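Local atomic coordinates of kappa-carrageenase (Pseudoalteromonas carrageenovora, PDB entry 1DYP), a protein that hydrolyses internal beta-1,4 linkages of kappa-carrageenan, between D-galactose 4-sulfate and 3,6-anhydro-D-galactose, as a glycoside hydrolase of family 16. Residues K203-V208 with V213-N218; L82-G87 with E254-S259. The protein carries 1 engineered substitution. All coordinates share one frame; numbering follows the deposited sequence.

From the N terminus, after several strands, including 54-70, the chain of the catalytic domain lays down the long strand 75-95, which carries residues 82-87. The chain then runs through 166 residues, including the strands that bear the active site, before residues 254-259 return beside it: contact 2 closes this long loop with one aromatic pair, just where the last strand, 258-270, begins. Contact 1 falls wholly within that loop and is far more local, a hairpin of strands 203-208 and 211-217, with four residues between the segments, two of them already strand. The two do not touch; their nearest atoms are about 17 Å apart, and they lie on opposite sides of the chain's centre, yet both belong to the beta framework of the domain.

Contact 1: residues K203-V208 with V213-N218; sequences KITWYV and VGEKDN. With CD (cadmium ion), chain B.
A beta hairpin with a classic bulge joins strand 203-208 to strand 211-217, where Val213 and Gly214 both face Trp206. Trp206 N donates to Gly214 O (2.8 Å), while Val213 N reaches Trp206 O. Beyond the bulge, Ile204 and Lys216 exchange two backbone hydrogen bonds. The indole of Trp206 turns its CE3 edge to the partner strand: Gly214 C approaches the ring edge at CE3 (3.4 Å), and Lys216 CG reaches CZ3 obliquely (3.6 Å). Ile204 CG2 rests on one indole face, toward its rim, and Trp206 NE1 bonds to the backbone O of the active-site residue Asp139, so the hairpin backs onto the catalytic strand. Lys216 NZ is held by the backbone oxygens of Pro175, Gln176 and His179. On the face of Thr205 and Glu215, Glu215 has CG anti to N (chi1 -178°), and its extended chain carries both carboxylate oxygens to a cadmium ion, OE1 and OE2 each 2.4 Å from the metal. Lys203, bent at chi2 (-79°), lies alongside Asp217, its NZ forming a salt bridge to OD1 (2.5 Å) on the syn side. This is a bulged antiparallel hairpin in the beta-sandwich fold of family 16 hydrolases.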
# COMPACT_ATOMS: atom_id res chain seq x y z
N LYS A 203 -8.64 -9.59 -14.78
CA LYS A 203 -9.35 -8.58 -14.00
C LYS A 203 -8.81 -8.37 -12.59
O LYS A 203 -8.16 -9.24 -12.02
CB LYS A 203 -10.82 -8.96 -13.87
CG LYS A 203 -11.53 -9.25 -15.18
CD LYS A 203 -11.92 -7.98 -15.91
CE LYS A 203 -12.62 -8.34 -17.21
NZ LYS A 203 -13.11 -7.14 -17.92
N ILE A 204 -9.10 -7.19 -12.04
CA ILE A 204 -8.72 -6.84 -10.69
C ILE A 204 -10.02 -6.30 -10.08
O ILE A 204 -10.61 -5.36 -10.61
CB ILE A 204 -7.62 -5.76 -10.65
CG1 ILE A 204 -6.42 -6.23 -11.46
CG2 ILE A 204 -7.20 -5.49 -9.21
CD1 ILE A 204 -5.34 -5.19 -11.62
N THR A 205 -10.46 -6.92 -9.00
CA THR A 205 -11.70 -6.53 -8.34
C THR A 205 -11.44 -6.23 -6.87
O THR A 205 -10.89 -7.05 -6.15
CB THR A 205 -12.74 -7.65 -8.44
OG1 THR A 205 -12.92 -7.99 -9.82
CG2 THR A 205 -14.08 -7.20 -7.85
N TRP A 206 -11.84 -5.04 -6.44
CA TRP A 206 -11.63 -4.60 -5.06
C TRP A 206 -12.88 -4.74 -4.20
O TRP A 206 -14.00 -4.54 -4.67
CB TRP A 206 -11.20 -3.13 -5.03
CG TRP A 206 -9.81 -2.85 -5.54
CD1 TRP A 206 -8.71 -2.55 -4.78
CD2 TRP A 206 -9.40 -2.69 -6.91
NE1 TRP A 206 -7.65 -2.21 -5.58
CE2 TRP A 206 -8.04 -2.28 -6.89
CE3 TRP A 206 -10.04 -2.84 -8.14
CZ2 TRP A 206 -7.32 -2.02 -8.06
CZ3 TRP A 206 -9.32 -2.58 -9.32
CH2 TRP A 206 -7.98 -2.17 -9.26
N TYR A 207 -12.67 -5.06 -2.92
CA TYR A 207 -13.76 -5.25 -1.98
C TYR A 207 -13.54 -4.52 -0.66
O TYR A 207 -12.41 -4.37 -0.21
CB TYR A 207 -13.93 -6.74 -1.64
CG TYR A 207 -14.15 -7.66 -2.82
CD1 TYR A 207 -13.10 -8.02 -3.66
CD2 TYR A 207 -15.42 -8.18 -3.08
CE1 TYR A 207 -13.30 -8.88 -4.73
CE2 TYR A 207 -15.63 -9.04 -4.15
CZ TYR A 207 -14.57 -9.39 -4.97
OH TYR A 207 -14.78 -10.25 -6.03
N VAL A 208 -14.64 -4.08 -0.06
CA VAL A 208 -14.61 -3.43 1.24
C VAL A 208 -15.80 -4.01 2.00
O VAL A 208 -16.94 -3.83 1.59
CB VAL A 208 -14.75 -1.90 1.15
CG1 VAL A 208 -14.83 -1.31 2.56
CG2 VAL A 208 -13.55 -1.31 0.42
N VAL A 213 -16.03 -2.53 -4.68
CA VAL A 213 -15.86 -1.09 -4.78
C VAL A 213 -14.99 -0.67 -5.95
O VAL A 213 -14.76 0.52 -6.17
CB VAL A 213 -15.26 -0.51 -3.48
CG1 VAL A 213 -16.08 -0.95 -2.29
CG2 VAL A 213 -13.82 -0.97 -3.32
N GLY A 214 -14.49 -1.65 -6.69
CA GLY A 214 -13.66 -1.33 -7.82
C GLY A 214 -13.41 -2.52 -8.72
O GLY A 214 -13.45 -3.67 -8.28
N GLU A 215 -13.19 -2.23 -10.00
CA GLU A 215 -12.88 -3.27 -10.97
C GLU A 215 -12.19 -2.62 -12.15
O GLU A 215 -12.63 -1.58 -12.64
CB GLU A 215 -14.12 -4.02 -11.48
CG GLU A 215 -13.71 -5.13 -12.47
CD GLU A 215 -14.87 -5.84 -13.15
OE1 GLU A 215 -15.93 -5.22 -13.34
OE2 GLU A 215 -14.70 -7.02 -13.53
N LYS A 216 -11.11 -3.24 -12.59
CA LYS A 216 -10.33 -2.75 -13.72
C LYS A 216 -9.83 -3.95 -14.49
O LYS A 216 -9.79 -5.06 -13.96
CB LYS A 216 -9.11 -1.96 -13.24
CG LYS A 216 -9.39 -0.73 -12.40
CD LYS A 216 -10.10 0.35 -13.20
CE LYS A 216 -10.24 1.61 -12.37
NZ LYS A 216 -11.13 2.62 -13.01
N ASP A 217 -9.45 -3.74 -15.74
CA ASP A 217 -8.90 -4.83 -16.51
C ASP A 217 -7.43 -4.90 -16.11
O ASP A 217 -6.79 -3.87 -15.89
CB ASP A 217 -9.04 -4.56 -18.00
CG ASP A 217 -10.46 -4.77 -18.48
OD1 ASP A 217 -10.93 -5.93 -18.43
OD2 ASP A 217 -11.10 -3.79 -18.88
N ASN A 218 -6.90 -6.11 -15.99
CA ASN A 218 -5.51 -6.25 -15.60
C ASN A 218 -4.63 -6.10 -16.83
O ASN A 218 -4.24 -7.08 -17.45
CB ASN A 218 -5.25 -7.60 -14.94
CG ASN A 218 -3.86 -7.68 -14.35
OD1 ASN A 218 -3.01 -6.85 -14.66
ND2 ASN A 218 -3.62 -8.67 -13.51
CD CD B . -16.56 -6.90 -14.97
O HOH W 1 -15.34 -8.66 -10.65
O HOH W 2 -17.83 -7.98 -13.31

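Contact 2: residues L82-G87 with E254-S259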
# COMPACT_ATOMS: atom_id res chain seq x y z
N LEU A 82 14.17 15.11 7.63
CA LEU A 82 12.80 14.62 7.55
C LEU A 82 12.24 14.70 8.96
O LEU A 82 13.00 14.81 9.93
CB LEU A 82 12.75 13.19 7.01
CG LEU A 82 13.19 13.10 5.53
CD1 LEU A 82 13.11 11.66 5.06
CD2 LEU A 82 12.30 14.00 4.67
N TYR A 83 10.92 14.62 9.09
CA TYR A 83 10.31 14.82 10.40
C TYR A 83 9.47 13.70 10.99
O TYR A 83 9.06 13.77 12.15
CB TYR A 83 9.50 16.11 10.33
CG TYR A 83 10.27 17.21 9.64
CD1 TYR A 83 11.31 17.87 10.29
CD2 TYR A 83 10.02 17.53 8.31
CE1 TYR A 83 12.08 18.83 9.64
CE2 TYR A 83 10.78 18.48 7.64
CZ TYR A 83 11.81 19.12 8.31
OH TYR A 83 12.58 20.06 7.65
N TYR A 84 9.22 12.66 10.20
CA TYR A 84 8.41 11.55 10.66
C TYR A 84 8.98 10.20 10.24
O TYR A 84 9.62 10.09 9.20
CB TYR A 84 6.97 11.64 10.12
CG TYR A 84 6.25 12.91 10.49
CD1 TYR A 84 6.44 14.08 9.76
CD2 TYR A 84 5.40 12.94 11.59
CE1 TYR A 84 5.80 15.26 10.12
CE2 TYR A 84 4.75 14.12 11.96
CZ TYR A 84 4.96 15.28 11.22
OH TYR A 84 4.33 16.44 11.59
N THR A 85 8.75 9.19 11.07
CA THR A 85 9.18 7.83 10.75
C THR A 85 7.89 7.02 10.79
O THR A 85 6.92 7.44 11.42
CB THR A 85 10.19 7.25 11.78
OG1 THR A 85 9.63 7.30 13.09
CG2 THR A 85 11.49 8.04 11.73
N SER A 86 7.86 5.90 10.10
CA SER A 86 6.64 5.11 10.11
C SER A 86 6.92 3.62 10.08
O SER A 86 8.07 3.19 10.14
CB SER A 86 5.75 5.50 8.93
OG SER A 86 4.42 5.05 9.15
N GLY A 87 5.84 2.84 9.98
CA GLY A 87 5.96 1.39 9.98
C GLY A 87 5.53 0.72 8.70
O GLY A 87 4.63 1.19 7.99
N GLU A 254 1.36 17.16 17.28
CA GLU A 254 -0.01 16.92 17.70
C GLU A 254 -0.63 15.86 16.79
O GLU A 254 -0.51 15.93 15.57
CB GLU A 254 -0.84 18.20 17.61
CG GLU A 254 -0.23 19.39 18.34
CD GLU A 254 -1.14 20.60 18.34
OE1 GLU A 254 -1.72 20.91 17.28
OE2 GLU A 254 -1.28 21.25 19.40
N GLY A 255 -1.28 14.87 17.40
CA GLY A 255 -1.90 13.82 16.63
C GLY A 255 -0.95 12.65 16.41
O GLY A 255 -1.31 11.66 15.77
N PHE A 256 0.26 12.77 16.94
CA PHE A 256 1.25 11.70 16.82
C PHE A 256 1.74 11.30 18.21
O PHE A 256 1.80 12.13 19.11
CB PHE A 256 2.44 12.15 15.96
CG PHE A 256 2.07 12.43 14.54
CD1 PHE A 256 1.57 13.67 14.17
CD2 PHE A 256 2.17 11.43 13.58
CE1 PHE A 256 1.18 13.92 12.85
CE2 PHE A 256 1.77 11.66 12.26
CZ PHE A 256 1.28 12.91 11.90
N PRO A 257 2.09 10.02 18.39
CA PRO A 257 2.05 8.97 17.38
C PRO A 257 0.63 8.54 17.04
O PRO A 257 -0.30 8.73 17.84
CB PRO A 257 2.84 7.84 18.03
CG PRO A 257 2.46 7.99 19.48
CD PRO A 257 2.57 9.49 19.68
N THR A 258 0.46 7.98 15.85
CA THR A 258 -0.84 7.49 15.41
C THR A 258 -0.53 6.19 14.69
O THR A 258 0.49 6.08 14.00
CB THR A 258 -1.55 8.52 14.50
OG1 THR A 258 -2.91 8.12 14.33
CG2 THR A 258 -0.87 8.64 13.15
N SER A 259 -1.40 5.20 14.82
CA SER A 259 -1.15 3.91 14.21
C SER A 259 -2.35 3.22 13.60
O SER A 259 -3.48 3.38 14.06
CB SER A 259 -0.52 2.98 15.24
OG SER A 259 -1.37 2.88 16.37
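Tyr84 sets CE2 of its phenol ring over one face of Phe256, above the ring centre and 3.6 Å from its plane. From there Tyr84 CE2 is nearly equidistant from the six ring carbons, the closest approaches being to CZ and CE1 of Phe256 (both 3.7 Å). Tyr84 CD2 follows at 3.9 Å from Phe256 CE2. The planes meet at 49°, an oblique pairing with centroids 4.8 Å apart, and no hydrogen bond crosses between the segments. Both residues place CG anti to the carbonyl carbon (chi1 -58° for Tyr84, -64° for Phe256), which sends the two rings into the gap between backbones whose CA atoms stand 9.4 Å apart. The ring of His237 meets both, making a three-ring cluster, and Val113 of strand 113-120 also packs on Phe256. Tyr84 OH bonds to the backbone O of Ser252, so the ring is held at its far end too. With a serine in place of Phe256, Tyr84 would probably lose the apolar surface beneath CE2, and a gap would open beside His237 and Val113. Here an aromatic cluster joins the loop before the final strand, 258-270, to strand 75-95 of the family 16 beta-sandwich.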